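PDB 2VF7: excinuclease ABC, subunit A. from Deinococcus radiodurans, which binds DNA, ATP and zinc as a UvrA-family ABC ATPase and probably takes part in recognising damaged DNA for excision repair. Local coordinates for residues A[802-807]-A[815-820]. The protein carries 1 engineered substitution. Numbering follows the deposited sequence.
Sequences VLDIGP and RLVAQG
Val802 and Gly820 form a hydrogen-bonded antiparallel pair at one end of a beta hairpin. Gly820 N gives a bond of 3.1 Å to Val802 O. The return bond, Val802 N to Gly820 O, is weak. Val802 O also receives a CA-H...O contact from Gln819 CA at 3.1 Å. Leu803 then pairs with Gln819 without hydrogen bonds. Its CG approaches CD1 of Leu816, and both leucines also pack on Val518 of strand 516-521. At Asp804 the strands slip by one residue in a classic beta bulge, with Val817 and Ala818 both facing it. Asp804 N donates to Ala818 O at 2.7 Å. Asp804 O takes a nearly straight bond from Val817 N at 2.8 Å (165° at the hydrogen) and a weak one from Ala818 N. With CG anti to the backbone N (chi1 -162°), the Asp804 carboxylate runs alongside Val817, pointing the same way. Both its oxygens are hydrogen-bonded, OD1 to Thr529 OG1 and OD2 to Ser831 OG. Ile805 lies on the same face of the sheet as Leu803. Its CD1 meets Leu816 CD1 at 3.7 Å, and its side chain also touches Ser534, an ADP-binding residue. Beyond the strand, Gly806 N lies against Arg815 O, too close for the bond to be taken at face value. The Pro807 ring then crosses the Arg815 side chain at about a right angle, with CG at the guanidinium edge. Strand 816-820 is the outermost strand of the mixed ABC ATPase sheet within this chain, joined through 801-805 to strand 525-529, which leads into the P-loop. The chemistry implies a division of labour: backbone bonds join the hairpin, aliphatic contacts pack one face, and the buried Asp804 carboxylate ties the other to Thr529 and Ser831.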
ATOM      1  N   VAL A 802      45.949  18.218 -13.170  1.00 48.02           N
ATOM      2  CA  VAL A 802      45.073  17.938 -12.007  1.00 48.84           C
ATOM      3  C   VAL A 802      44.796  19.189 -11.166  1.00 49.39           C
ATOM      4  O   VAL A 802      45.703  19.968 -10.890  1.00 49.56           O
ATOM      5  CB  VAL A 802      45.635  16.812 -11.064  1.00 48.97           C
ATOM      6  CG1 VAL A 802      44.741  16.623  -9.843  1.00 48.61           C
ATOM      7  CG2 VAL A 802      45.806  15.479 -11.796  1.00 48.32           C
ATOM      8  N   LEU A 803      43.539  19.362 -10.761  1.00 50.23           N
ATOM      9  CA  LEU A 803      43.119  20.454  -9.873  1.00 51.24           C
ATOM     10  C   LEU A 803      42.548  19.915  -8.559  1.00 51.50           C
ATOM     11  O   LEU A 803      41.429  19.399  -8.515  1.00 51.54           O
ATOM     12  CB  LEU A 803      42.069  21.340 -10.562  1.00 51.12           C
ATOM     13  CG  LEU A 803      42.461  22.635 -11.292  1.00 52.17           C
ATOM     14  CD1 LEU A 803      43.396  22.391 -12.460  1.00 51.57           C
ATOM     15  CD2 LEU A 803      41.204  23.310 -11.799  1.00 51.65           C
ATOM     16  N   ASP A 804      43.317  20.033  -7.488  1.00 52.01           N
ATOM     17  CA  ASP A 804      42.868  19.559  -6.188  1.00 52.74           C
ATOM     18  C   ASP A 804      42.122  20.677  -5.479  1.00 53.09           C
ATOM     19  O   ASP A 804      42.666  21.749  -5.254  1.00 53.82           O
ATOM     20  CB  ASP A 804      44.049  19.077  -5.340  1.00 52.76           C
ATOM     21  CG  ASP A 804      43.616  18.201  -4.199  1.00 52.82           C
ATOM     22  OD1 ASP A 804      42.830  17.272  -4.445  1.00 54.37           O
ATOM     23  OD2 ASP A 804      44.066  18.408  -3.055  1.00 54.89           O
ATOM     24  N   ILE A 805      40.870  20.421  -5.137  1.00 53.76           N
ATOM     25  CA  ILE A 805      39.999  21.448  -4.606  1.00 53.91           C
ATOM     26  C   ILE A 805      39.799  21.296  -3.112  1.00 54.11           C
ATOM     27  O   ILE A 805      39.684  20.178  -2.603  1.00 53.60           O
ATOM     28  CB  ILE A 805      38.645  21.473  -5.353  1.00 53.66           C
ATOM     29  CG1 ILE A 805      38.844  21.909  -6.818  1.00 54.79           C
ATOM     30  CG2 ILE A 805      37.630  22.371  -4.648  1.00 53.32           C
ATOM     31  CD1 ILE A 805      39.671  23.211  -7.041  1.00 53.67           C
ATOM     32  N   GLY A 806      39.802  22.453  -2.441  1.00 55.08           N
ATOM     33  CA  GLY A 806      39.489  22.655  -1.011  1.00 55.44           C
ATOM     34  C   GLY A 806      40.103  21.652  -0.072  1.00 55.65           C
ATOM     35  O   GLY A 806      40.144  20.460  -0.404  1.00 56.06           O
ATOM     36  N   PRO A 807      40.582  22.112   1.104  1.00 55.47           N
ATOM     37  CA  PRO A 807      41.112  21.191   2.119  1.00 55.42           C
ATOM     38  C   PRO A 807      40.058  20.158   2.518  1.00 55.61           C
ATOM     39  O   PRO A 807      40.223  18.969   2.247  1.00 55.87           O
ATOM     40  CB  PRO A 807      41.451  22.111   3.301  1.00 55.42           C
ATOM     41  CG  PRO A 807      41.621  23.446   2.716  1.00 55.17           C
ATOM     42  CD  PRO A 807      40.663  23.513   1.537  1.00 55.65           C
ATOM     43  N   ARG A 815      38.891  25.978  -1.572  1.00 56.85           N
ATOM     44  CA  ARG A 815      40.154  26.582  -1.982  1.00 56.57           C
ATOM     45  C   ARG A 815      40.773  25.725  -3.070  1.00 55.41           C
ATOM     46  O   ARG A 815      40.602  24.517  -3.073  1.00 55.08           O
ATOM     47  CB  ARG A 815      41.132  26.642  -0.798  1.00 56.41           C
ATOM     48  CG  ARG A 815      40.954  27.785   0.194  1.00 56.84           C
ATOM     49  CD  ARG A 815      41.953  27.672   1.403  1.00 58.20           C
ATOM     50  NE  ARG A 815      43.183  26.913   1.111  1.00 62.48           N
ATOM     51  CZ  ARG A 815      44.196  27.338   0.345  1.00 64.55           C
ATOM     52  NH1 ARG A 815      44.154  28.535  -0.233  1.00 66.15           N
ATOM     53  NH2 ARG A 815      45.255  26.557   0.139  1.00 65.01           N
ATOM     54  N   LEU A 816      41.501  26.352  -3.988  1.00 54.39           N
ATOM     55  CA  LEU A 816      42.368  25.603  -4.876  1.00 53.27           C
ATOM     56  C   LEU A 816      43.550  25.211  -4.007  1.00 52.58           C
ATOM     57  O   LEU A 816      44.244  26.076  -3.501  1.00 52.31           O
ATOM     58  CB  LEU A 816      42.809  26.457  -6.068  1.00 53.21           C
ATOM     59  CG  LEU A 816      43.712  25.795  -7.114  1.00 53.12           C
ATOM     60  CD1 LEU A 816      43.079  24.543  -7.671  1.00 51.88           C
ATOM     61  CD2 LEU A 816      44.020  26.742  -8.241  1.00 53.27           C
ATOM     62  N   VAL A 817      43.759  23.917  -3.789  1.00 51.97           N
ATOM     63  CA  VAL A 817      44.794  23.509  -2.825  1.00 51.47           C
ATOM     64  C   VAL A 817      46.028  22.841  -3.444  1.00 51.02           C
ATOM     65  O   VAL A 817      47.047  22.666  -2.773  1.00 51.57           O
ATOM     66  CB  VAL A 817      44.208  22.709  -1.616  1.00 51.41           C
ATOM     67  CG1 VAL A 817      44.284  21.212  -1.841  1.00 50.86           C
ATOM     68  CG2 VAL A 817      44.924  23.099  -0.348  1.00 51.15           C
ATOM     69  N   ALA A 818      45.920  22.466  -4.713  1.00 50.15           N
ATOM     70  CA  ALA A 818      47.052  22.002  -5.499  1.00 49.33           C
ATOM     71  C   ALA A 818      46.619  21.940  -6.937  1.00 49.00           C
ATOM     72  O   ALA A 818      45.439  21.728  -7.219  1.00 49.09           O
ATOM     73  CB  ALA A 818      47.529  20.643  -5.036  1.00 49.29           C
ATOM     74  N   GLN A 819      47.581  22.136  -7.835  1.00 48.58           N
ATOM     75  CA  GLN A 819      47.377  22.035  -9.280  1.00 48.12           C
ATOM     76  C   GLN A 819      48.707  21.680  -9.967  1.00 47.86           C
ATOM     77  O   GLN A 819      49.773  22.062  -9.479  1.00 47.80           O
ATOM     78  CB  GLN A 819      46.775  23.331  -9.829  1.00 47.81           C
ATOM     79  CG  GLN A 819      47.688  24.561  -9.772  1.00 48.47           C
ATOM     80  CD  GLN A 819      46.948  25.868 -10.019  1.00 48.65           C
ATOM     81  OE1 GLN A 819      46.033  25.944 -10.850  1.00 49.54           O
ATOM     82  NE2 GLN A 819      47.339  26.908  -9.289  1.00 48.82           N
ATOM     83  N   GLY A 820      48.638  20.943 -11.078  1.00 47.35           N
ATOM     84  CA  GLY A 820      49.834  20.447 -11.786  1.00 47.23           C
ATOM     85  C   GLY A 820      49.581  19.110 -12.472  1.00 47.43           C
ATOM     86  O   GLY A 820      48.440  18.654 -12.541  1.00 47.10           O
TER